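Local atomic coordinates of fatty acid synthase 1, isoform A (Drosophila melanogaster, PDB entry 6FN6), a protein that probably carries out the de novo synthesis of long-chain saturated fatty acids from acetyl-CoA and malonyl-CoA with NADPH, this chain being its dehydratase, enoylreductase and ketoreductase region. Residues A609-R614 and E877-F882; K660-T665 and V892-R897; A685-C690 and L866-F871; F871-V876 and R911-I916. All coordinates share one frame; numbering follows the deposited sequence.

All four contacts lie in or beside what is probably the substrate-binding part of the enoylreductase, away from the predicted dehydratase residues; contacts 1 to 3 centre on one mixed sheet, and contact 4 joins it to the separate ribbon 565-567/913-915. Contact 1 packs helix 876-885 against strand 601-611, and contact 2 lays a loop beside strand 891-895; their centres are about 11 Å apart, and the two strands pair through a probable hydrogen bond from Ile611 N to Val892 O (2.9 Å). Contact 3, about 11 Å from both between centres, brings in strand 868-872, the parallel neighbour of 891-895. Contact 4 shares Phe871 of that strand, its centre about 19 Å from contact 3's but about 9 Å from contact 2's.

Contact 1 of 4, residues A609-R614 and E877-F882; sequences APINFR and EQAFRF
Phe880 offers one face of its ring to Ile611. The branch methyl CG2 sits over that face, 4.1 Å from the ring centroid and 21° off the normal, displaced toward the rim: a CH-pi contact. On the same side CG1 comes in above the rim, with Ile611 CG1 3.9 Å from Phe880 CE1, while Asp615 and Thr619 of helix 613-620 also touch the phenyl group. The two side chains cross obliquely. CG2 stands anti to the backbone N of Ile611 and CG1 lies beside that N (chi1 -54°), an arrangement that gives both branches to the ring and swings CD1 toward the helix, where Ile611 CD1 meets Ala879 CB at 4.0 Å. Strand 601-611 has strand 891-895 as a neighbour in the sheet; this strand and strand 868-872 beyond it are parallel and joined by helix 876-885, a beta-alpha-beta unit whose helix covers the sheet with Ala879 and Phe880. An alanine in place of Ile611 would remove both the ring's CH-pi partner and the methyl against Ala879, and would probably open a gap between helix and sheet. Val616, Val892 and Ile894 also border the isoleucine. Farther round the helix, Arg881 NE makes a weak salt bridge with Glu877 OE2 (3.5 Å), one turn back.

Contact 2 of 4, residues K660-T665 and V892-R897; sequences KSLATT and VVIKVR
Leu662, the residue that reaches strand 891-895, is the centre of an inverse gamma turn within a loop, its tight bend spanned by a weak backbone bond from Ala663 N to Ser661 O (2.9 Å). The leucine makes the contact through one methyl: Leu662 CD1 touches Ile894 CD1 at 3.7 Å, methyl against methyl, with the two side chains crossing at about a right angle. CG anti to the backbone N (chi1 -170°) carries the leucine's branches there, and Ile894 answers with an extended CG1 arm (chi2 171°). Two residues farther on, the approach changes character. Thr664 presents its backbone, and Val896 CG1 lies 4.4 Å from Thr664 CA, a loose touch. The threonine hydroxyl is occupied by the backbone N of Ala570. Val896 itself follows the last strand residue, where the chain has begun to turn. The loop 660-665 leads from strand 652-656 into strand 665-669; Leu662 also packs on Ala609 of strand 601-611 and on Val572 of strand 570-574, while strand 891-895 pairs with antiparallel 601-611 and parallel 868-872.

Contact 3 of 4, residues A685-C690 and L866-F871; sequences ASTVPC and LPTSVF
Thr687 makes every touch with Leu866 and Thr868, and the residues before it set it in place. Ala685 opens a type I turn, closed by the bond from Val688 N to Ala685 O (3.0 Å); Ser686, within the turn, hydrogen-bonds through OG to Glu683 O. At Thr687 the hydroxyl faces the other segment: Leu866 N donates to Thr687 OG1 at 3.0 Å, nearly straight at 165°. OG1 lies between the backbone N and the carbonyl carbon (chi1 68°), which leaves CG2 beside the N and anti to the carbonyl carbon, where Thr687 CG2 meets Thr868 CG2 at 3.6 Å, the two side chains crossing at about a right angle. The beta carbons of Thr687 and Leu866 also touch (CB to CB 4.0 Å). Val688 and Pro689 then turn to Met654, and Cys690 N is held by Glu642 OE1 as helix 689-702 gets under way. That helix leads to the parallel, Rossmann-type sheet beginning at strand 710-713, and Leu866 comes after that sheet is complete; the contact thus ties outgoing and returning chain together. A valine in place of Thr687 would take away the hydroxyl and would probably leave Leu866 N and Glu684 O without their mate. Thr687 OG1 is in fact a relay, accepting from Leu866 N and bonded to Glu684 O, while Glu683 OE1 serves the hydroxyl of Thr868: the two threonine methyls meet while the hydroxyls are bonded to other partners.

Contact 4 of 4, residues F871-V876 and R911-I916; sequences FNDQQV and RLINAI
Ile913 and Asp873 make the closest approach between the two segments. The isoleucine's CG1 arm points back from its backbone N (chi1 -176°) and runs alongside the aspartate in the opposite direction, bringing Ile913 CD1 to 3.9 Å from Asp873 OD2 and 4.0 Å from Asp873 CB. Two residues earlier, Arg911 carries the opposite charge but is not in contact, Asp873 OD2 and Arg911 NH1 being 6.2 Å apart; the arginine packs on Arg897 and Asp898. A water donates to Asp873 OD2 (3.0 Å) and weakly accepts from Asn914 N (3.4 Å), a bridge with one weak leg. Beside it Asn914 and Gln874 meet loosely through their amide ends, with Asn914 ND2 4.3 Å from Gln874 NE2. The turn bearing Asp873 is braced from within: Asn872 OD1 takes weak bonds from the N-H groups of Gln874, as in an Asx turn, and of Gln875, while Gln875 OE1 accepts from Asn872 N, which lies 50° out of the amide's carbonyl plane. Ala915 continues the strand, bonded to Leu565, as Ile913 is to Val567, and Trp585 packs against both and bonds to Asp873 O. This two-stranded antiparallel ribbon of 565-567 and 913-915 is consistent with an enoylreductase inserted between the pseudo-ketoreductase and ketoreductase parts, as in animal fatty acid synthases, where the entering and leaving chains run side by side.

Contact 1 of 4, residues A609-R614 and E877-F882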
loop_
_atom_site.group_PDB
_atom_site.type_symbol
_atom_site.label_atom_id
_atom_site.label_comp_id
_atom_site.label_asym_id
_atom_site.label_seq_id
_atom_site.Cartn_x
_atom_site.Cartn_y
_atom_site.Cartn_z
ATOM N N ALA A 609 -1.049 34.942 17.535
ATOM C CA ALA A 609 -1.675 33.678 17.166
ATOM C C ALA A 609 -1.282 33.313 15.739
ATOM O O ALA A 609 -1.715 33.969 14.790
ATOM C CB ALA A 609 -3.188 33.771 17.294
ATOM N N PRO A 610 -0.448 32.274 15.579
ATOM C CA PRO A 610 -0.097 31.832 14.225
ATOM C C PRO A 610 -1.201 31.053 13.520
ATOM O O PRO A 610 -2.012 30.393 14.172
ATOM C CB PRO A 610 1.119 30.926 14.454
ATOM C CG PRO A 610 1.640 31.295 15.790
ATOM C CD PRO A 610 0.445 31.685 16.590
ATOM N N ILE A 611 -1.224 31.136 12.193
ATOM C CA ILE A 611 -2.093 30.286 11.393
ATOM C C ILE A 611 -1.306 29.060 10.952
ATOM O O ILE A 611 -0.146 29.167 10.548
ATOM C CB ILE A 611 -2.662 31.029 10.172
ATOM C CG1 ILE A 611 -3.354 32.325 10.591
ATOM C CG2 ILE A 611 -3.638 30.146 9.415
ATOM C CD1 ILE A 611 -2.620 33.562 10.157
ATOM N N ASN A 612 -1.942 27.899 11.033
ATOM C CA ASN A 612 -1.351 26.666 10.541
ATOM C C ASN A 612 -2.204 26.138 9.395
ATOM O O ASN A 612 -3.329 26.595 9.198
ATOM C CB ASN A 612 -1.240 25.638 11.663
ATOM C CG ASN A 612 -0.121 25.958 12.637
ATOM O OD1 ASN A 612 1.038 25.612 12.403
ATOM N ND2 ASN A 612 -0.462 26.622 13.734
ATOM N N PHE A 613 -1.669 25.189 8.634
ATOM C CA PHE A 613 -2.377 24.673 7.468
ATOM C C PHE A 613 -3.755 24.129 7.848
ATOM O O PHE A 613 -4.700 24.227 7.066
ATOM C CB PHE A 613 -1.549 23.588 6.770
ATOM C CG PHE A 613 -0.441 24.129 5.908
ATOM C CD1 PHE A 613 -0.724 24.973 4.845
ATOM C CD2 PHE A 613 0.881 23.794 6.156
ATOM C CE1 PHE A 613 0.290 25.473 4.047
ATOM C CE2 PHE A 613 1.899 24.293 5.360
ATOM C CZ PHE A 613 1.602 25.134 4.304
ATOM N N ARG A 614 -3.873 23.576 9.051
ATOM C CA ARG A 614 -5.143 23.016 9.501
ATOM C C ARG A 614 -6.227 24.091 9.518
ATOM O O ARG A 614 -7.383 23.820 9.195
ATOM C CB ARG A 614 -4.994 22.385 10.886
ATOM C CG ARG A 614 -6.223 21.608 11.355
ATOM C CD ARG A 614 -6.055 21.122 12.788
ATOM N NE ARG A 614 -7.262 21.286 13.593
ATOM C CZ ARG A 614 -7.731 22.457 14.013
ATOM N NH1 ARG A 614 -7.109 23.583 13.693
ATOM N NH2 ARG A 614 -8.832 22.506 14.751
ATOM N N GLU A 877 -7.825 38.291 6.675
ATOM C CA GLU A 877 -8.109 37.760 5.346
ATOM C C GLU A 877 -6.807 37.614 4.565
ATOM O O GLU A 877 -6.486 36.536 4.063
ATOM C CB GLU A 877 -9.092 38.662 4.591
ATOM C CG GLU A 877 -9.386 38.211 3.163
ATOM C CD GLU A 877 -10.295 39.172 2.420
ATOM O OE1 GLU A 877 -10.966 39.993 3.082
ATOM O OE2 GLU A 877 -10.341 39.107 1.173
ATOM N N GLN A 878 -6.057 38.707 4.478
ATOM C CA GLN A 878 -4.818 38.728 3.715
ATOM C C GLN A 878 -3.829 37.727 4.297
ATOM O O GLN A 878 -3.055 37.107 3.566
ATOM C CB GLN A 878 -4.214 40.134 3.711
ATOM C CG GLN A 878 -5.100 41.190 3.064
ATOM C CD GLN A 878 -5.485 40.843 1.638
ATOM O OE1 GLN A 878 -4.642 40.441 0.834
ATOM N NE2 GLN A 878 -6.765 40.994 1.316
ATOM N N ALA A 879 -3.860 37.572 5.616
ATOM C CA ALA A 879 -2.991 36.620 6.297
ATOM C C ALA A 879 -3.246 35.200 5.799
ATOM O O ALA A 879 -2.310 34.470 5.470
ATOM C CB ALA A 879 -3.193 36.701 7.800
ATOM N N PHE A 880 -4.518 34.814 5.742
ATOM C CA PHE A 880 -4.896 33.484 5.272
ATOM C C PHE A 880 -4.586 33.282 3.793
ATOM O O PHE A 880 -3.983 32.279 3.413
ATOM C CB PHE A 880 -6.387 33.235 5.519
ATOM C CG PHE A 880 -6.687 32.657 6.871
ATOM C CD1 PHE A 880 -6.655 33.448 8.005
ATOM C CD2 PHE A 880 -7.003 31.317 7.004
ATOM C CE1 PHE A 880 -6.932 32.910 9.246
ATOM C CE2 PHE A 880 -7.282 30.775 8.241
ATOM C CZ PHE A 880 -7.247 31.572 9.364
ATOM N N ARG A 881 -5.005 34.229 2.960
ATOM C CA ARG A 881 -4.752 34.144 1.527
ATOM C C ARG A 881 -3.256 34.066 1.248
ATOM O O ARG A 881 -2.826 33.413 0.296
ATOM C CB ARG A 881 -5.371 35.336 0.794
ATOM C CG ARG A 881 -6.889 35.280 0.738
ATOM C CD ARG A 881 -7.472 36.367 -0.146
ATOM N NE ARG A 881 -8.930 36.277 -0.212
ATOM C CZ ARG A 881 -9.594 35.408 -0.969
ATOM N NH1 ARG A 881 -8.937 34.541 -1.731
ATOM N NH2 ARG A 881 -10.921 35.403 -0.962
ATOM N N PHE A 882 -2.468 34.732 2.084
ATOM C CA PHE A 882 -1.021 34.765 1.912
ATOM C C PHE A 882 -0.403 33.398 2.178
ATOM O O PHE A 882 0.528 32.990 1.482
ATOM C CB PHE A 882 -0.397 35.812 2.834
ATOM C CG PHE A 882 1.095 35.917 2.706
ATOM C CD1 PHE A 882 1.668 36.538 1.610
ATOM C CD2 PHE A 882 1.924 35.400 3.686
ATOM C CE1 PHE A 882 3.041 36.636 1.491
ATOM C CE2 PHE A 882 3.297 35.497 3.575
ATOM C CZ PHE A 882 3.856 36.114 2.476
#

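Contact 2 of 4, residues K660-T665 and V892-R897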
loop_
_atom_site.group_PDB
_atom_site.type_symbol
_atom_site.label_atom_id
_atom_site.label_comp_id
_atom_site.label_asym_id
_atom_site.label_seq_id
_atom_site.Cartn_x
_atom_site.Cartn_y
_atom_site.Cartn_z
ATOM N N LYS A 660 -8.975 27.244 19.308
ATOM C CA LYS A 660 -9.474 28.418 20.026
ATOM C C LYS A 660 -8.386 29.406 20.447
ATOM O O LYS A 660 -8.613 30.230 21.335
ATOM C CB LYS A 660 -10.268 27.980 21.262
ATOM C CG LYS A 660 -11.410 27.022 20.954
ATOM C CD LYS A 660 -12.073 26.499 22.216
ATOM C CE LYS A 660 -13.309 25.667 21.890
ATOM N NZ LYS A 660 -14.355 26.447 21.165
ATOM N N SER A 661 -7.214 29.339 19.821
ATOM C CA SER A 661 -6.127 30.249 20.174
ATOM C C SER A 661 -6.225 31.548 19.383
ATOM O O SER A 661 -5.614 32.554 19.747
ATOM C CB SER A 661 -4.765 29.599 19.925
ATOM O OG SER A 661 -4.346 29.788 18.583
ATOM N N LEU A 662 -7.007 31.530 18.309
ATOM C CA LEU A 662 -7.147 32.705 17.465
ATOM C C LEU A 662 -8.257 33.576 18.035
ATOM O O LEU A 662 -9.290 33.801 17.404
ATOM C CB LEU A 662 -7.440 32.309 16.017
ATOM C CG LEU A 662 -7.377 33.433 14.981
ATOM C CD1 LEU A 662 -6.000 34.085 14.950
ATOM C CD2 LEU A 662 -7.739 32.905 13.603
ATOM N N ALA A 663 -8.019 34.054 19.251
ATOM C CA ALA A 663 -8.985 34.848 19.989
ATOM C C ALA A 663 -8.244 35.800 20.915
ATOM O O ALA A 663 -7.032 35.689 21.085
ATOM C CB ALA A 663 -9.922 33.949 20.778
ATOM N N THR A 664 -8.966 36.744 21.504
ATOM C CA THR A 664 -8.353 37.697 22.419
ATOM C C THR A 664 -7.881 36.998 23.692
ATOM O O THR A 664 -6.948 37.453 24.352
ATOM C CB THR A 664 -9.329 38.824 22.787
ATOM O OG1 THR A 664 -10.524 38.262 23.341
ATOM C CG2 THR A 664 -9.676 39.644 21.553
ATOM N N THR A 665 -8.535 35.890 24.030
ATOM C CA THR A 665 -8.159 35.098 25.196
ATOM C C THR A 665 -8.297 33.614 24.883
ATOM O O THR A 665 -9.119 33.220 24.056
ATOM C CB THR A 665 -9.026 35.439 26.424
ATOM O OG1 THR A 665 -10.407 35.501 26.040
ATOM C CG2 THR A 665 -8.609 36.777 27.023
ATOM N N VAL A 892 3.304 32.147 9.686
ATOM C CA VAL A 892 2.405 33.279 9.496
ATOM C C VAL A 892 1.727 33.591 10.823
ATOM O O VAL A 892 1.053 32.732 11.392
ATOM C CB VAL A 892 1.362 32.978 8.397
ATOM C CG1 VAL A 892 0.440 34.172 8.172
ATOM C CG2 VAL A 892 2.054 32.583 7.099
ATOM N N VAL A 893 1.894 34.819 11.310
ATOM C CA VAL A 893 1.406 35.181 12.640
ATOM C C VAL A 893 0.477 36.396 12.614
ATOM O O VAL A 893 0.720 37.366 11.897
ATOM C CB VAL A 893 2.582 35.440 13.602
ATOM C CG1 VAL A 893 2.078 35.552 15.038
ATOM C CG2 VAL A 893 3.632 34.340 13.479
ATOM N N ILE A 894 -0.586 36.332 13.412
ATOM C CA ILE A 894 -1.501 37.462 13.565
ATOM C C ILE A 894 -1.209 38.198 14.864
ATOM O O ILE A 894 -1.218 37.607 15.944
ATOM C CB ILE A 894 -2.969 37.007 13.511
ATOM C CG1 ILE A 894 -3.328 36.581 12.090
ATOM C CG2 ILE A 894 -3.899 38.137 13.966
ATOM C CD1 ILE A 894 -4.678 35.917 11.964
ATOM N N LYS A 895 -0.961 39.498 14.741
ATOM C CA LYS A 895 -0.654 40.348 15.884
ATOM C C LYS A 895 -1.937 40.856 16.533
ATOM O O LYS A 895 -2.472 41.894 16.144
ATOM C CB LYS A 895 0.223 41.521 15.439
ATOM C CG LYS A 895 0.572 42.527 16.529
ATOM C CD LYS A 895 0.783 43.913 15.936
ATOM C CE LYS A 895 1.996 43.956 15.018
ATOM N NZ LYS A 895 2.170 45.292 14.387
ATOM N N VAL A 896 -2.428 40.117 17.521
ATOM C CA VAL A 896 -3.636 40.505 18.231
ATOM C C VAL A 896 -3.335 41.699 19.135
ATOM O O VAL A 896 -4.103 42.660 19.190
ATOM C CB VAL A 896 -4.209 39.328 19.040
ATOM C CG1 VAL A 896 -5.525 39.718 19.690
ATOM C CG2 VAL A 896 -4.392 38.102 18.149
ATOM N N ARG A 897 -2.213 41.624 19.845
ATOM C CA ARG A 897 -1.777 42.704 20.723
ATOM C C ARG A 897 -0.290 42.987 20.529
ATOM O O ARG A 897 0.505 42.064 20.360
ATOM C CB ARG A 897 -2.047 42.346 22.183
ATOM C CG ARG A 897 -3.503 42.093 22.508
ATOM C CD ARG A 897 -3.649 41.610 23.941
ATOM N NE ARG A 897 -3.126 42.578 24.902
ATOM C CZ ARG A 897 -3.874 43.393 25.642
ATOM N NH1 ARG A 897 -5.200 43.373 25.555
ATOM N NH2 ARG A 897 -3.288 44.234 26.483
#

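Contact 3 of 4, residues A685-C690 and L866-F871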
loop_
_atom_site.group_PDB
_atom_site.type_symbol
_atom_site.label_atom_id
_atom_site.label_comp_id
_atom_site.label_asym_id
_atom_site.label_seq_id
_atom_site.Cartn_x
_atom_site.Cartn_y
_atom_site.Cartn_z
ATOM N N ALA A 685 8.455 33.677 19.752
ATOM C CA ALA A 685 8.062 32.520 20.547
ATOM C C ALA A 685 6.842 31.809 19.962
ATOM O O ALA A 685 6.762 30.579 19.981
ATOM C CB ALA A 685 7.786 32.943 21.981
ATOM N N SER A 686 5.903 32.586 19.431
ATOM C CA SER A 686 4.655 32.045 18.901
ATOM C C SER A 686 4.881 30.987 17.823
ATOM O O SER A 686 4.004 30.163 17.562
ATOM C CB SER A 686 3.790 33.177 18.335
ATOM O OG SER A 686 4.471 33.880 17.309
ATOM N N THR A 687 6.052 31.016 17.193
ATOM C CA THR A 687 6.348 30.121 16.078
ATOM C C THR A 687 6.766 28.717 16.522
ATOM O O THR A 687 6.795 27.793 15.711
ATOM C CB THR A 687 7.472 30.689 15.191
ATOM O OG1 THR A 687 8.705 30.677 15.920
ATOM C CG2 THR A 687 7.159 32.112 14.765
ATOM N N VAL A 688 7.081 28.556 17.802
ATOM C CA VAL A 688 7.755 27.345 18.276
ATOM C C VAL A 688 6.831 26.159 18.593
ATOM O O VAL A 688 7.074 25.056 18.112
ATOM C CB VAL A 688 8.619 27.684 19.512
ATOM C CG1 VAL A 688 9.193 26.421 20.146
ATOM C CG2 VAL A 688 9.732 28.633 19.132
ATOM N N PRO A 689 5.786 26.373 19.412
ATOM C CA PRO A 689 5.006 25.267 19.988
ATOM C C PRO A 689 4.639 24.125 19.036
ATOM O O PRO A 689 4.995 22.980 19.305
ATOM C CB PRO A 689 3.735 25.963 20.473
ATOM C CG PRO A 689 4.157 27.329 20.785
ATOM C CD PRO A 689 5.227 27.681 19.792
ATOM N N CYS A 690 3.923 24.424 17.958
ATOM C CA CYS A 690 3.368 23.376 17.110
ATOM C C CYS A 690 4.412 22.657 16.267
ATOM O O CYS A 690 4.515 21.431 16.318
ATOM C CB CYS A 690 2.290 23.954 16.195
ATOM S SG CYS A 690 0.716 24.201 17.029
ATOM N N LEU A 866 11.070 30.792 14.087
ATOM C CA LEU A 866 11.046 30.878 12.634
ATOM C C LEU A 866 10.899 32.316 12.159
ATOM O O LEU A 866 10.502 33.190 12.931
ATOM C CB LEU A 866 9.897 30.040 12.076
ATOM C CG LEU A 866 10.099 28.529 11.973
ATOM C CD1 LEU A 866 10.369 27.903 13.331
ATOM C CD2 LEU A 866 8.871 27.902 11.338
ATOM N N PRO A 867 11.239 32.571 10.886
ATOM C CA PRO A 867 10.884 33.859 10.285
ATOM C C PRO A 867 9.380 34.090 10.374
ATOM O O PRO A 867 8.617 33.122 10.384
ATOM C CB PRO A 867 11.340 33.713 8.832
ATOM C CG PRO A 867 12.402 32.690 8.874
ATOM C CD PRO A 867 12.009 31.730 9.956
ATOM N N THR A 868 8.965 35.351 10.447
ATOM C CA THR A 868 7.557 35.676 10.629
ATOM C C THR A 868 7.032 36.620 9.556
ATOM O O THR A 868 7.696 37.582 9.178
ATOM C CB THR A 868 7.308 36.326 12.001
ATOM O OG1 THR A 868 8.166 37.464 12.156
ATOM C CG2 THR A 868 7.573 35.330 13.121
ATOM N N SER A 869 5.829 36.328 9.078
ATOM C CA SER A 869 5.090 37.242 8.222
ATOM C C SER A 869 3.878 37.695 9.017
ATOM O O SER A 869 2.856 37.010 9.057
ATOM C CB SER A 869 4.680 36.571 6.911
ATOM O OG SER A 869 5.801 35.988 6.268
ATOM N N VAL A 870 4.010 38.844 9.671
ATOM C CA VAL A 870 3.027 39.281 10.655
ATOM C C VAL A 870 1.896 40.083 10.020
ATOM O O VAL A 870 2.117 40.897 9.123
ATOM C CB VAL A 870 3.702 40.105 11.772
ATOM C CG1 VAL A 870 2.723 40.367 12.909
ATOM C CG2 VAL A 870 4.948 39.394 12.285
ATOM N N PHE A 871 0.681 39.839 10.504
ATOM C CA PHE A 871 -0.495 40.599 10.092
ATOM C C PHE A 871 -1.265 41.046 11.334
ATOM O O PHE A 871 -1.347 40.308 12.310
ATOM C CB PHE A 871 -1.392 39.757 9.181
ATOM C CG PHE A 871 -0.731 39.331 7.900
ATOM C CD1 PHE A 871 0.087 38.215 7.864
ATOM C CD2 PHE A 871 -0.933 40.045 6.730
ATOM C CE1 PHE A 871 0.694 37.819 6.686
ATOM C CE2 PHE A 871 -0.329 39.655 5.550
ATOM C CZ PHE A 871 0.484 38.542 5.528
#

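Contact 4 of 4, residues F871-V876 and R911-I916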
loop_
_atom_site.group_PDB
_atom_site.type_symbol
_atom_site.label_atom_id
_atom_site.label_comp_id
_atom_site.label_asym_id
_atom_site.label_seq_id
_atom_site.Cartn_x
_atom_site.Cartn_y
_atom_site.Cartn_z
ATOM N N PHE A 871 0.681 39.839 10.504
ATOM C CA PHE A 871 -0.495 40.599 10.092
ATOM C C PHE A 871 -1.265 41.046 11.334
ATOM O O PHE A 871 -1.347 40.308 12.310
ATOM C CB PHE A 871 -1.392 39.757 9.181
ATOM C CG PHE A 871 -0.731 39.331 7.900
ATOM C CD1 PHE A 871 0.087 38.215 7.864
ATOM C CD2 PHE A 871 -0.933 40.045 6.730
ATOM C CE1 PHE A 871 0.694 37.819 6.686
ATOM C CE2 PHE A 871 -0.329 39.655 5.550
ATOM C CZ PHE A 871 0.484 38.542 5.528
ATOM N N ASN A 872 -1.831 42.250 11.305
ATOM C CA ASN A 872 -2.580 42.746 12.460
ATOM C C ASN A 872 -4.016 42.223 12.428
ATOM O O ASN A 872 -4.407 41.514 11.499
ATOM C CB ASN A 872 -2.566 44.279 12.513
ATOM C CG ASN A 872 -3.097 44.919 11.247
ATOM O OD1 ASN A 872 -3.896 44.326 10.523
ATOM N ND2 ASN A 872 -2.656 46.143 10.976
ATOM N N ASP A 873 -4.791 42.560 13.456
ATOM C CA ASP A 873 -6.122 41.985 13.645
ATOM C C ASP A 873 -7.064 42.271 12.475
ATOM O O ASP A 873 -8.053 41.564 12.289
ATOM C CB ASP A 873 -6.747 42.496 14.948
ATOM C CG ASP A 873 -6.705 44.007 15.069
ATOM O OD1 ASP A 873 -5.969 44.651 14.294
ATOM O OD2 ASP A 873 -7.406 44.549 15.948
ATOM N N GLN A 874 -6.760 43.305 11.695
ATOM C CA GLN A 874 -7.618 43.698 10.580
ATOM C C GLN A 874 -7.264 42.956 9.291
ATOM O O GLN A 874 -8.097 42.828 8.395
ATOM C CB GLN A 874 -7.520 45.207 10.343
ATOM C CG GLN A 874 -8.039 46.055 11.496
ATOM C CD GLN A 874 -9.489 45.768 11.830
ATOM O OE1 GLN A 874 -10.244 45.272 10.994
ATOM N NE2 GLN A 874 -9.886 46.075 13.059
ATOM N N GLN A 875 -6.024 42.483 9.197
ATOM C CA GLN A 875 -5.538 41.833 7.984
ATOM C C GLN A 875 -5.592 40.307 8.074
ATOM O O GLN A 875 -4.699 39.623 7.568
ATOM C CB GLN A 875 -4.102 42.271 7.699
ATOM C CG GLN A 875 -3.914 43.771 7.565
ATOM C CD GLN A 875 -2.474 44.192 7.789
ATOM O OE1 GLN A 875 -1.651 43.406 8.262
ATOM N NE2 GLN A 875 -2.164 45.439 7.460
ATOM N N VAL A 876 -6.631 39.772 8.710
ATOM C CA VAL A 876 -6.758 38.326 8.861
ATOM C C VAL A 876 -7.002 37.663 7.509
ATOM O O VAL A 876 -6.463 36.592 7.234
ATOM C CB VAL A 876 -7.877 37.969 9.859
ATOM C CG1 VAL A 876 -8.028 36.456 9.990
ATOM C CG2 VAL A 876 -7.593 38.590 11.212
ATOM N N ARG A 911 -8.019 46.118 26.339
ATOM C CA ARG A 911 -8.215 46.516 24.948
ATOM C C ARG A 911 -9.611 46.172 24.466
ATOM O O ARG A 911 -10.307 45.342 25.051
ATOM C CB ARG A 911 -7.199 45.861 24.005
ATOM C CG ARG A 911 -5.813 46.479 24.001
ATOM C CD ARG A 911 -5.096 46.106 22.704
ATOM N NE ARG A 911 -3.684 46.483 22.689
ATOM C CZ ARG A 911 -2.914 46.445 21.604
ATOM N NH1 ARG A 911 -3.414 46.053 20.438
ATOM N NH2 ARG A 911 -1.641 46.807 21.678
ATOM N N LEU A 912 -10.001 46.828 23.381
ATOM C CA LEU A 912 -11.258 46.551 22.717
ATOM C C LEU A 912 -10.946 46.225 21.268
ATOM O O LEU A 912 -10.024 46.792 20.678
ATOM C CB LEU A 912 -12.203 47.748 22.810
ATOM C CG LEU A 912 -12.703 48.128 24.205
ATOM C CD1 LEU A 912 -13.486 49.425 24.137
ATOM C CD2 LEU A 912 -13.552 47.023 24.812
ATOM N N ILE A 913 -11.712 45.308 20.695
ATOM C CA ILE A 913 -11.509 44.904 19.315
ATOM C C ILE A 913 -12.849 44.954 18.606
ATOM O O ILE A 913 -13.883 44.630 19.188
ATOM C CB ILE A 913 -10.867 43.503 19.230
ATOM C CG1 ILE A 913 -10.563 43.142 17.772
ATOM C CG2 ILE A 913 -11.775 42.457 19.871
ATOM C CD1 ILE A 913 -9.697 41.897 17.605
ATOM N N ASN A 914 -12.830 45.381 17.350
ATOM C CA ASN A 914 -14.054 45.475 16.574
ATOM C C ASN A 914 -14.477 44.092 16.100
ATOM O O ASN A 914 -13.795 43.458 15.293
ATOM C CB ASN A 914 -13.860 46.418 15.388
ATOM C CG ASN A 914 -13.597 47.845 15.819
ATOM O OD1 ASN A 914 -14.527 48.615 16.061
ATOM N ND2 ASN A 914 -12.323 48.207 15.924
ATOM N N ALA A 915 -15.612 43.631 16.616
ATOM C CA ALA A 915 -16.145 42.326 16.260
ATOM C C ALA A 915 -17.651 42.419 16.081
ATOM O O ALA A 915 -18.302 43.308 16.633
ATOM C CB ALA A 915 -15.801 41.296 17.329
ATOM N N ILE A 916 -18.202 41.504 15.294
ATOM C CA ILE A 916 -19.640 41.444 15.105
ATOM C C ILE A 916 -20.246 41.099 16.460
ATOM O O ILE A 916 -19.907 40.068 17.043
ATOM C CB ILE A 916 -20.024 40.425 14.020
ATOM C CG1 ILE A 916 -19.440 40.857 12.673
ATOM C CG2 ILE A 916 -21.540 40.292 13.919
ATOM C CD1 ILE A 916 -19.536 39.805 11.587
HETATM O O HOH W 1 -9.613 46.438 16.787
#